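Local coordinates for cysteine desulfurase (Stenotrophomonas maltophilia, PDB 6WCI), which probably removes sulfur from L-cysteine, leaving L-alanine, with pyridoxal 5'-phosphate as its cofactor, and hands the sulfur to a carrier, at residues B[23-33]-B[312-321]; B[106-117]-B[252-263]. One frame throughout, in Å; residues are numbered along the deposited sequence.

Two ways of tying distant parts of a chain together appear here in the class-V pyridoxal-phosphate-dependent aminotransferase fold. Interaction 1 (23-33 with 312-321) holds the N-terminal helix 26-30 against the junction of helices 300-316 and 318-336, on the outer part of the chain. Interaction 2 (106-117 with 252-263) pairs strands 108-111 and 254-258 in the seven-stranded mixed sheet, next to the cofactor, whose phosphate T115 binds. In sequence, both segments of interaction 2 fall between those of interaction 1. The centres are 26 Å apart and the nearest atoms about 10 Å; helix 81-101 packs on both, and helix 300-316, which supplies part of interaction 1, also touches side chains of interaction 2.

Interaction 1 of 2, residues B[23-33]-B[312-321]; sequences APDWDRVRLDF and YLQQLGQENV
Y312 reaches across to the N-terminal segment with its phenol oxygen, giving OH to D32 OD2 in a 2.7 Å hydrogen bond. It meets the anti lone pair of that oxygen, the one turned from OD1, and the carboxylate plane stands 74° from the ring. CG of Y312 lies anti to the backbone N (chi1 -174°), which sends the ring out from helix 300-316 until OH also sits 3.4 Å from V29 CG1. F33 brings its ring obliquely to the same tyrosine, CZ lying 4.1 Å from Y312 CE2. The other carboxylate oxygen, D32 OD1, accepts from R28 NH1 at 3.0 Å in a salt bridge; the arginine arrives from above the carboxylate plane, with OD1 close to the guanidinium plane.

One turn on, L316 sets CD1 between V29 and W26, 3.9 Å from V29 CG1 and a similar distance from W26 CZ3. G317 follows with positive phi, where the chain breaks from one helix and starts helix 318-336. N320 bridges this break: ND2 donates to L316 O at 2.8 Å, almost straight and within the carbonyl plane. Its CB packs on P24 CG, while its carbonyl O lies at the indole edge, 3.4 Å from W26 CZ2. P24 CG in turn sits over one indole face, near the rim, and R324 makes a cation-pi contact with W26. V321 meets the far end of the indole, its CA lying obliquely to the ring and its CG2 touching CH2.

Most of the contact is apolar packing; the only hydrogen bond between the two segments joins Y312 to D32. There the buried D32 carboxylate shares its two oxygens between the phenol and R28, an arrangement that would be expected to favour its ionised form and to fix its rotation.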
loop_
_atom_site.group_PDB
_atom_site.type_symbol
_atom_site.label_atom_id
_atom_site.label_comp_id
_atom_site.label_asym_id
_atom_site.label_seq_id
_atom_site.Cartn_x
_atom_site.Cartn_y
_atom_site.Cartn_z
ATOM N N ALA B 23 -21.036 -17.759 -23.294
ATOM C CA ALA B 23 -21.114 -16.429 -23.892
ATOM C C ALA B 23 -21.827 -15.452 -22.959
ATOM O O ALA B 23 -22.918 -15.745 -22.475
ATOM C CB ALA B 23 -21.827 -16.493 -25.239
ATOM N N PRO B 24 -21.197 -14.296 -22.692
ATOM C CA PRO B 24 -21.857 -13.267 -21.876
ATOM C C PRO B 24 -22.483 -12.154 -22.705
ATOM O O PRO B 24 -22.024 -11.854 -23.812
ATOM C CB PRO B 24 -20.713 -12.727 -21.001
ATOM C CG PRO B 24 -19.425 -13.356 -21.555
ATOM C CD PRO B 24 -19.768 -14.006 -22.859
ATOM N N ASP B 25 -23.536 -11.538 -22.172
ATOM C CA ASP B 25 -24.173 -10.375 -22.786
ATOM C C ASP B 25 -23.293 -9.164 -22.512
ATOM O O ASP B 25 -23.317 -8.605 -21.412
ATOM C CB ASP B 25 -25.578 -10.181 -22.223
ATOM C CG ASP B 25 -26.266 -8.926 -22.747
ATOM O OD1 ASP B 25 -25.751 -8.276 -23.683
ATOM O OD2 ASP B 25 -27.343 -8.592 -22.213
ATOM N N TRP B 26 -22.527 -8.738 -23.516
ATOM C CA TRP B 26 -21.498 -7.731 -23.274
ATOM C C TRP B 26 -22.091 -6.341 -23.062
ATOM O O TRP B 26 -21.493 -5.521 -22.354
ATOM C CB TRP B 26 -20.484 -7.723 -24.422
ATOM C CG TRP B 26 -19.620 -8.938 -24.425
ATOM C CD1 TRP B 26 -19.607 -9.942 -25.353
ATOM C CD2 TRP B 26 -18.644 -9.291 -23.438
ATOM N NE1 TRP B 26 -18.672 -10.892 -25.007
ATOM C CE2 TRP B 26 -18.071 -10.517 -23.834
ATOM C CE3 TRP B 26 -18.197 -8.689 -22.256
ATOM C CZ2 TRP B 26 -17.075 -11.153 -23.090
ATOM C CZ3 TRP B 26 -17.200 -9.323 -21.521
ATOM C CH2 TRP B 26 -16.654 -10.538 -21.940
ATOM N N ASP B 27 -23.250 -6.055 -23.665
ATOM C CA ASP B 27 -23.933 -4.789 -23.398
ATOM C C ASP B 27 -24.338 -4.682 -21.935
ATOM O O ASP B 27 -24.205 -3.617 -21.319
ATOM C CB ASP B 27 -25.153 -4.656 -24.306
ATOM C CG ASP B 27 -24.773 -4.565 -25.764
ATOM O OD1 ASP B 27 -24.038 -3.618 -26.113
ATOM O OD2 ASP B 27 -25.182 -5.444 -26.556
ATOM N N ARG B 28 -24.839 -5.774 -21.362
ATOM C CA ARG B 28 -25.203 -5.765 -19.954
ATOM C C ARG B 28 -23.968 -5.689 -19.066
ATOM O O ARG B 28 -24.024 -5.080 -17.994
ATOM C CB ARG B 28 -26.034 -7.004 -19.627
ATOM C CG ARG B 28 -26.263 -7.237 -18.145
ATOM C CD ARG B 28 -27.246 -6.227 -17.558
ATOM N NE ARG B 28 -27.326 -6.364 -16.109
ATOM C CZ ARG B 28 -26.440 -5.851 -15.275
ATOM N NH1 ARG B 28 -25.405 -5.173 -15.753
ATOM N NH2 ARG B 28 -26.580 -6.022 -13.968
ATOM N N VAL B 29 -22.843 -6.269 -19.506
ATOM C CA VAL B 29 -21.616 -6.215 -18.705
ATOM C C VAL B 29 -21.116 -4.779 -18.579
ATOM O O VAL B 29 -20.757 -4.326 -17.485
ATOM C CB VAL B 29 -20.533 -7.136 -19.301
ATOM C CG1 VAL B 29 -19.222 -6.990 -18.527
ATOM C CG2 VAL B 29 -20.988 -8.591 -19.297
ATOM N N ARG B 30 -21.090 -4.042 -19.694
ATOM C CA ARG B 30 -20.648 -2.648 -19.683
ATOM C C ARG B 30 -21.491 -1.774 -18.749
ATOM O O ARG B 30 -20.991 -0.777 -18.220
ATOM C CB ARG B 30 -20.685 -2.084 -21.110
ATOM C CG ARG B 30 -20.576 -0.553 -21.207
ATOM C CD ARG B 30 -20.594 -0.029 -22.650
ATOM N NE ARG B 30 -20.492 1.426 -22.666
ATOM C CZ ARG B 30 -19.368 2.116 -22.823
ATOM N NH1 ARG B 30 -18.196 1.501 -23.015
ATOM N NH2 ARG B 30 -19.426 3.440 -22.810
ATOM N N LEU B 31 -22.767 -2.104 -18.556
ATOM C CA LEU B 31 -23.593 -1.289 -17.664
ATOM C C LEU B 31 -23.190 -1.429 -16.202
ATOM O O LEU B 31 -23.612 -0.610 -15.375
ATOM C CB LEU B 31 -25.069 -1.650 -17.822
ATOM C CG LEU B 31 -25.663 -1.484 -19.223
ATOM C CD1 LEU B 31 -27.145 -1.824 -19.207
ATOM C CD2 LEU B 31 -25.435 -0.078 -19.750
ATOM N N ASP B 32 -22.384 -2.436 -15.867
ATOM C CA ASP B 32 -21.882 -2.576 -14.507
ATOM C C ASP B 32 -20.876 -1.503 -14.133
ATOM O O ASP B 32 -20.548 -1.384 -12.951
ATOM C CB ASP B 32 -21.224 -3.943 -14.322
ATOM C CG ASP B 32 -22.228 -5.038 -14.103
ATOM O OD1 ASP B 32 -23.332 -4.733 -13.614
ATOM O OD2 ASP B 32 -21.917 -6.198 -14.427
ATOM N N PHE B 33 -20.375 -0.735 -15.099
ATOM C CA PHE B 33 -19.276 0.201 -14.884
ATOM C C PHE B 33 -19.814 1.624 -14.905
ATOM O O PHE B 33 -19.933 2.229 -15.977
ATOM C CB PHE B 33 -18.201 0.005 -15.958
ATOM C CG PHE B 33 -17.516 -1.339 -15.884
ATOM C CD1 PHE B 33 -18.116 -2.473 -16.422
ATOM C CD2 PHE B 33 -16.274 -1.466 -15.271
ATOM C CE1 PHE B 33 -17.484 -3.720 -16.351
ATOM C CE2 PHE B 33 -15.625 -2.705 -15.199
ATOM C CZ PHE B 33 -16.228 -3.832 -15.737
ATOM N N TYR B 312 -15.540 -11.223 -9.992
ATOM C CA TYR B 312 -16.262 -10.693 -11.145
ATOM C C TYR B 312 -15.669 -11.220 -12.446
ATOM O O TYR B 312 -16.407 -11.626 -13.349
ATOM C CB TYR B 312 -16.241 -9.164 -11.113
ATOM C CG TYR B 312 -17.087 -8.485 -12.175
ATOM C CD1 TYR B 312 -18.410 -8.129 -11.922
ATOM C CD2 TYR B 312 -16.552 -8.178 -13.424
ATOM C CE1 TYR B 312 -19.195 -7.496 -12.899
ATOM C CE2 TYR B 312 -17.329 -7.555 -14.406
ATOM C CZ TYR B 312 -18.639 -7.215 -14.137
ATOM O OH TYR B 312 -19.388 -6.593 -15.116
ATOM N N LEU B 313 -14.339 -11.248 -12.545
ATOM C CA LEU B 313 -13.696 -11.729 -13.767
ATOM C C LEU B 313 -13.829 -13.239 -13.914
ATOM O O LEU B 313 -14.007 -13.748 -15.026
ATOM C CB LEU B 313 -12.225 -11.313 -13.780
ATOM C CG LEU B 313 -11.977 -9.813 -13.957
ATOM C CD1 LEU B 313 -10.513 -9.467 -13.786
ATOM C CD2 LEU B 313 -12.476 -9.377 -15.325
ATOM N N GLN B 314 -13.741 -13.982 -12.812
ATOM C CA GLN B 314 -13.992 -15.416 -12.905
ATOM C C GLN B 314 -15.437 -15.696 -13.311
ATOM O O GLN B 314 -15.704 -16.649 -14.051
ATOM C CB GLN B 314 -13.648 -16.111 -11.588
ATOM C CG GLN B 314 -12.152 -16.326 -11.394
ATOM C CD GLN B 314 -11.815 -17.089 -10.119
ATOM O OE1 GLN B 314 -11.538 -18.290 -10.160
ATOM N NE2 GLN B 314 -11.829 -16.389 -8.977
ATOM N N GLN B 315 -16.380 -14.865 -12.850
ATOM C CA GLN B 315 -17.783 -15.056 -13.222
ATOM C C GLN B 315 -18.006 -14.818 -14.710
ATOM O O GLN B 315 -18.745 -15.567 -15.362
ATOM C CB GLN B 315 -18.686 -14.127 -12.406
ATOM C CG GLN B 315 -18.880 -14.542 -10.956
ATOM C CD GLN B 315 -19.552 -15.889 -10.826
ATOM O OE1 GLN B 315 -18.937 -16.859 -10.379
ATOM N NE2 GLN B 315 -20.825 -15.959 -11.216
ATOM N N LEU B 316 -17.413 -13.754 -15.259
ATOM C CA LEU B 316 -17.501 -13.543 -16.700
ATOM C C LEU B 316 -16.877 -14.707 -17.449
ATOM O O LEU B 316 -17.406 -15.157 -18.472
ATOM C CB LEU B 316 -16.801 -12.246 -17.104
ATOM C CG LEU B 316 -17.292 -10.885 -16.637
ATOM C CD1 LEU B 316 -16.693 -9.824 -17.545
ATOM C CD2 LEU B 316 -18.812 -10.818 -16.636
ATOM N N GLY B 317 -15.761 -15.218 -16.943
ATOM C CA GLY B 317 -14.957 -16.157 -17.692
ATOM C C GLY B 317 -13.788 -15.447 -18.341
ATOM O O GLY B 317 -13.968 -14.679 -19.292
ATOM N N GLN B 318 -12.584 -15.688 -17.818
ATOM C CA GLN B 318 -11.392 -15.050 -18.367
ATOM C C GLN B 318 -11.206 -15.401 -19.838
ATOM O O GLN B 318 -10.800 -14.549 -20.639
ATOM C CB GLN B 318 -10.158 -15.453 -17.555
ATOM C CG GLN B 318 -10.265 -15.214 -16.050
ATOM C CD GLN B 318 -10.557 -16.492 -15.266
ATOM O OE1 GLN B 318 -11.523 -17.202 -15.559
ATOM N NE2 GLN B 318 -9.717 -16.790 -14.264
ATOM N N GLU B 319 -11.503 -16.650 -20.216
ATOM C CA GLU B 319 -11.477 -17.016 -21.632
ATOM C C GLU B 319 -12.472 -16.186 -22.429
ATOM O O GLU B 319 -12.193 -15.791 -23.567
ATOM C CB GLU B 319 -11.779 -18.504 -21.811
ATOM C CG GLU B 319 -10.657 -19.435 -21.409
ATOM C CD GLU B 319 -10.842 -20.012 -20.018
ATOM O OE1 GLU B 319 -11.568 -19.401 -19.195
ATOM O OE2 GLU B 319 -10.259 -21.086 -19.751
ATOM N N ASN B 320 -13.646 -15.917 -21.852
ATOM C CA ASN B 320 -14.637 -15.097 -22.548
ATOM C C ASN B 320 -14.126 -13.674 -22.736
ATOM O O ASN B 320 -14.370 -13.051 -23.772
ATOM C CB ASN B 320 -15.959 -15.095 -21.777
ATOM C CG ASN B 320 -16.666 -16.436 -21.818
ATOM O OD1 ASN B 320 -16.665 -17.119 -22.839
ATOM N ND2 ASN B 320 -17.274 -16.823 -20.698
ATOM N N VAL B 321 -13.404 -13.149 -21.745
ATOM C CA VAL B 321 -12.840 -11.805 -21.854
ATOM C C VAL B 321 -11.776 -11.757 -22.942
ATOM O O VAL B 321 -11.731 -10.820 -23.749
ATOM C CB VAL B 321 -12.268 -11.352 -20.499
ATOM C CG1 VAL B 321 -11.312 -10.194 -20.698
ATOM C CG2 VAL B 321 -13.388 -10.942 -19.559
#

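Interaction 2 of 2, residues B[106-117]-B[252-263]; sequences SDLVLCSGTTFA and GTGALWARREHL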
loop_
_atom_site.group_PDB
_atom_site.type_symbol
_atom_site.label_atom_id
_atom_site.label_comp_id
_atom_site.label_asym_id
_atom_site.label_seq_id
_atom_site.Cartn_x
_atom_site.Cartn_y
_atom_site.Cartn_z
ATOM N N SER B 106 -1.881 -19.827 0.399
ATOM C CA SER B 106 -0.727 -19.809 1.294
ATOM C C SER B 106 0.545 -19.331 0.601
ATOM O O SER B 106 1.478 -18.885 1.279
ATOM C CB SER B 106 -0.508 -21.209 1.873
ATOM O OG SER B 106 0.090 -21.145 3.151
ATOM N N ASP B 107 0.614 -19.432 -0.727
ATOM C CA ASP B 107 1.774 -19.004 -1.492
ATOM C C ASP B 107 1.568 -17.658 -2.171
ATOM O O ASP B 107 2.339 -17.305 -3.071
ATOM C CB ASP B 107 2.134 -20.052 -2.548
ATOM C CG ASP B 107 2.319 -21.443 -1.964
ATOM O OD1 ASP B 107 2.614 -21.561 -0.749
ATOM O OD2 ASP B 107 2.176 -22.421 -2.731
ATOM N N LEU B 108 0.551 -16.906 -1.772
ATOM C CA LEU B 108 0.188 -15.653 -2.425
ATOM C C LEU B 108 0.358 -14.516 -1.426
ATOM O O LEU B 108 -0.390 -14.424 -0.442
ATOM C CB LEU B 108 -1.245 -15.719 -2.951
ATOM C CG LEU B 108 -1.716 -14.631 -3.904
ATOM C CD1 LEU B 108 -0.905 -14.657 -5.205
ATOM C CD2 LEU B 108 -3.200 -14.810 -4.179
ATOM N N VAL B 109 1.332 -13.655 -1.684
ATOM C CA VAL B 109 1.624 -12.514 -0.828
ATOM C C VAL B 109 0.893 -11.298 -1.375
ATOM O O VAL B 109 1.060 -10.944 -2.546
ATOM C CB VAL B 109 3.140 -12.261 -0.761
ATOM C CG1 VAL B 109 3.444 -11.073 0.143
ATOM C CG2 VAL B 109 3.875 -13.522 -0.284
ATOM N N LEU B 110 0.084 -10.655 -0.529
ATOM C CA LEU B 110 -0.675 -9.472 -0.917
ATOM C C LEU B 110 0.154 -8.222 -0.637
ATOM O O LEU B 110 0.759 -8.106 0.432
ATOM C CB LEU B 110 -2.003 -9.417 -0.155
ATOM C CG LEU B 110 -2.898 -10.663 -0.252
ATOM C CD1 LEU B 110 -4.126 -10.553 0.625
ATOM C CD2 LEU B 110 -3.318 -10.908 -1.706
ATOM N N CYS B 111 0.194 -7.299 -1.599
ATOM C CA CYS B 111 0.996 -6.086 -1.467
ATOM C C CYS B 111 0.350 -4.969 -2.297
ATOM O O CYS B 111 -0.750 -5.125 -2.828
ATOM C CB CYS B 111 2.443 -6.374 -1.872
ATOM S SG CYS B 111 2.571 -7.065 -3.540
ATOM N N SER B 112 1.033 -3.830 -2.404
ATOM C CA SER B 112 0.415 -2.608 -2.906
ATOM C C SER B 112 0.442 -2.485 -4.426
ATOM O O SER B 112 -0.008 -1.460 -4.944
ATOM C CB SER B 112 1.091 -1.381 -2.287
ATOM O OG SER B 112 2.461 -1.347 -2.621
ATOM N N GLY B 113 0.939 -3.487 -5.133
ATOM C CA GLY B 113 1.003 -3.465 -6.584
ATOM C C GLY B 113 2.124 -4.349 -7.094
ATOM O O GLY B 113 2.904 -4.924 -6.332
ATOM N N THR B 114 2.193 -4.457 -8.422
ATOM C CA THR B 114 3.279 -5.206 -9.048
ATOM C C THR B 114 4.631 -4.674 -8.610
ATOM O O THR B 114 5.556 -5.451 -8.337
ATOM C CB THR B 114 3.159 -5.127 -10.570
ATOM O OG1 THR B 114 2.173 -6.061 -11.025
ATOM C CG2 THR B 114 4.504 -5.429 -11.244
ATOM N N THR B 115 4.763 -3.349 -8.553
ATOM C CA THR B 115 6.049 -2.740 -8.241
ATOM C C THR B 115 6.588 -3.264 -6.915
ATOM O O THR B 115 7.747 -3.684 -6.822
ATOM C CB THR B 115 5.897 -1.220 -8.208
ATOM O OG1 THR B 115 5.379 -0.765 -9.459
ATOM C CG2 THR B 115 7.243 -0.568 -7.945
ATOM N N PHE B 116 5.741 -3.278 -5.878
ATOM C CA PHE B 116 6.173 -3.824 -4.596
ATOM C C PHE B 116 6.488 -5.310 -4.709
ATOM O O PHE B 116 7.492 -5.784 -4.157
ATOM C CB PHE B 116 5.108 -3.590 -3.520
ATOM C CG PHE B 116 5.574 -3.940 -2.126
ATOM C CD1 PHE B 116 5.715 -5.259 -1.734
ATOM C CD2 PHE B 116 5.882 -2.946 -1.216
ATOM C CE1 PHE B 116 6.166 -5.583 -0.467
ATOM C CE2 PHE B 116 6.321 -3.263 0.060
ATOM C CZ PHE B 116 6.466 -4.581 0.435
ATOM N N ALA B 117 5.620 -6.066 -5.382
ATOM C CA ALA B 117 5.852 -7.497 -5.577
ATOM C C ALA B 117 7.248 -7.784 -6.134
ATOM O O ALA B 117 7.950 -8.674 -5.646
ATOM C CB ALA B 117 4.783 -8.073 -6.511
ATOM N N GLY B 252 -3.670 0.550 -4.933
ATOM C CA GLY B 252 -2.885 0.072 -3.807
ATOM C C GLY B 252 -3.027 -1.406 -3.506
ATOM O O GLY B 252 -2.866 -1.809 -2.353
ATOM N N THR B 253 -3.323 -2.227 -4.516
ATOM C CA THR B 253 -3.494 -3.663 -4.347
ATOM C C THR B 253 -2.709 -4.399 -5.430
ATOM O O THR B 253 -2.377 -3.841 -6.476
ATOM C CB THR B 253 -4.969 -4.089 -4.422
ATOM O OG1 THR B 253 -5.494 -3.733 -5.702
ATOM C CG2 THR B 253 -5.805 -3.407 -3.358
ATOM N N GLY B 254 -2.428 -5.665 -5.165
ATOM C CA GLY B 254 -1.582 -6.466 -6.028
ATOM C C GLY B 254 -1.095 -7.679 -5.265
ATOM O O GLY B 254 -1.429 -7.884 -4.102
ATOM N N ALA B 255 -0.309 -8.504 -5.947
ATOM C CA ALA B 255 0.103 -9.719 -5.258
ATOM C C ALA B 255 1.379 -10.268 -5.867
ATOM O O ALA B 255 1.688 -10.027 -7.040
ATOM C CB ALA B 255 -1.002 -10.778 -5.287
ATOM N N LEU B 256 2.113 -11.025 -5.049
ATOM C CA LEU B 256 3.255 -11.811 -5.511
ATOM C C LEU B 256 2.980 -13.281 -5.220
ATOM O O LEU B 256 2.774 -13.655 -4.064
ATOM C CB LEU B 256 4.551 -11.370 -4.819
ATOM C CG LEU B 256 5.792 -12.208 -5.127
ATOM C CD1 LEU B 256 6.280 -11.951 -6.560
ATOM C CD2 LEU B 256 6.941 -12.003 -4.100
ATOM N N TRP B 257 2.948 -14.102 -6.261
ATOM C CA TRP B 257 2.963 -15.548 -6.113
ATOM C C TRP B 257 4.398 -16.047 -6.227
ATOM O O TRP B 257 5.198 -15.503 -6.991
ATOM C CB TRP B 257 2.104 -16.255 -7.178
ATOM C CG TRP B 257 2.243 -17.761 -7.062
ATOM C CD1 TRP B 257 1.506 -18.589 -6.264
ATOM C CD2 TRP B 257 3.223 -18.596 -7.709
ATOM N NE1 TRP B 257 1.946 -19.890 -6.390
ATOM C CE2 TRP B 257 2.995 -19.919 -7.275
ATOM C CE3 TRP B 257 4.270 -18.353 -8.611
ATOM C CZ2 TRP B 257 3.774 -20.994 -7.708
ATOM C CZ3 TRP B 257 5.034 -19.421 -9.049
ATOM C CH2 TRP B 257 4.783 -20.729 -8.599
ATOM N N ALA B 258 4.715 -17.097 -5.473
ATOM C CA ALA B 258 6.044 -17.690 -5.534
ATOM C C ALA B 258 5.950 -19.164 -5.185
ATOM O O ALA B 258 5.048 -19.587 -4.460
ATOM C CB ALA B 258 7.026 -16.995 -4.576
ATOM N N ARG B 259 6.899 -19.942 -5.700
ATOM C CA ARG B 259 7.049 -21.308 -5.230
ATOM C C ARG B 259 7.272 -21.313 -3.723
ATOM O O ARG B 259 7.927 -20.421 -3.175
ATOM C CB ARG B 259 8.212 -21.988 -5.947
ATOM C CG ARG B 259 8.069 -21.938 -7.461
ATOM C CD ARG B 259 9.309 -22.456 -8.115
ATOM N NE ARG B 259 9.654 -23.775 -7.607
ATOM C CZ ARG B 259 9.244 -24.910 -8.160
ATOM N NH1 ARG B 259 8.464 -24.877 -9.236
ATOM N NH2 ARG B 259 9.614 -26.078 -7.642
ATOM N N ARG B 260 6.705 -22.321 -3.052
ATOM C CA ARG B 260 6.776 -22.384 -1.593
ATOM C C ARG B 260 8.218 -22.449 -1.104
ATOM O O ARG B 260 8.558 -21.853 -0.071
ATOM C CB ARG B 260 5.996 -23.596 -1.078
ATOM C CG ARG B 260 5.947 -23.691 0.452
ATOM C CD ARG B 260 4.997 -22.642 0.968
ATOM N NE ARG B 260 5.084 -22.403 2.402
ATOM C CZ ARG B 260 4.367 -21.474 3.020
ATOM N NH1 ARG B 260 3.524 -20.723 2.312
ATOM N NH2 ARG B 260 4.490 -21.290 4.326
ATOM N N GLU B 261 9.080 -23.176 -1.827
ATOM C CA GLU B 261 10.475 -23.315 -1.408
ATOM C C GLU B 261 11.181 -21.965 -1.331
ATOM O O GLU B 261 12.053 -21.771 -0.480
ATOM C CB GLU B 261 11.231 -24.246 -2.363
ATOM C CG GLU B 261 11.355 -23.697 -3.775
ATOM C CD GLU B 261 12.255 -24.525 -4.672
ATOM O OE1 GLU B 261 13.215 -25.138 -4.162
ATOM O OE2 GLU B 261 11.996 -24.554 -5.894
ATOM N N HIS B 262 10.819 -21.022 -2.205
ATOM C CA HIS B 262 11.436 -19.701 -2.153
ATOM C C HIS B 262 10.899 -18.894 -0.983
ATOM O O HIS B 262 11.667 -18.232 -0.275
ATOM C CB HIS B 262 11.206 -18.958 -3.469
ATOM C CG HIS B 262 11.808 -19.646 -4.655
ATOM N ND1 HIS B 262 12.918 -20.454 -4.557
ATOM C CD2 HIS B 262 11.446 -19.659 -5.960
ATOM C CE1 HIS B 262 13.219 -20.932 -5.753
ATOM N NE2 HIS B 262 12.342 -20.463 -6.621
ATOM N N LEU B 263 9.585 -18.922 -0.768
ATOM C CA LEU B 263 9.028 -18.134 0.325
ATOM C C LEU B 263 9.598 -18.581 1.666
ATOM O O LEU B 263 9.813 -17.758 2.564
ATOM C CB LEU B 263 7.504 -18.233 0.331
ATOM C CG LEU B 263 6.733 -17.567 -0.813
ATOM C CD1 LEU B 263 5.294 -18.046 -0.797
ATOM C CD2 LEU B 263 6.796 -16.050 -0.698
HETATM O O HOH W 1 0.806 -22.310 -5.132
HETATM O O HOH W 2 4.423 -23.077 -4.262
#
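The indole of W257 meets D107 at CD1, D107 O lying obliquely to the ring at 3.5 Å; R259 N lies over one face, offset toward the rim, and a water sits in plane at the edge, bound to NE1. The same water donates to D107 OD2, so it links the ring to the carboxylate. The guanidinium of R260 meets D107 OD1 and S106 O at its edge, with the carboxylate plane turned 40° from it. NH1 to OD1 is a long salt bridge of 3.3 Å and a weak hydrogen bond. R260 gets there by a bend at chi2 (74°) that brings CD alongside OD1, while NH2 bonds to A289 O.

Beyond these groups the backbones run antiparallel. V109 and L256 form the hydrogen-bonded pair, V109 N to L256 O at 2.8 Å and L256 N to V109 O at 2.7 Å; L108 with W257 and L110 with A255 are non-hydrogen-bonded pairs. C111 N also donates to G254 O, from well above the carbonyl plane. Within this chain strand 108-111 is an outermost strand of the seven-stranded mixed sheet of the class-V aminotransferase fold, while strand 254-258 continues through backbone bonds to strand 239-243.

On the sheet face of L108, its CD1 touches both A255 CB and W257 CB, and L97 and L101 of helix 81-101 pack on that leucine. On the other face, V109 CG2 slides past L263 CD2 at 3.9 Å, the two side chains running in opposite directions, and A117 CB from helix 114-126 sits 3.7 Å from L256 CB. G254, lacking a side chain, lets its CA come within 4.0 Å of G113 CA; G113 suits its own backbone angles. G113 is the N-cap of helix 114-126, in whose first turn T115 OG1 hydrogen-bonds the phosphate of the lysine-bound pyridoxal cofactor at position 246.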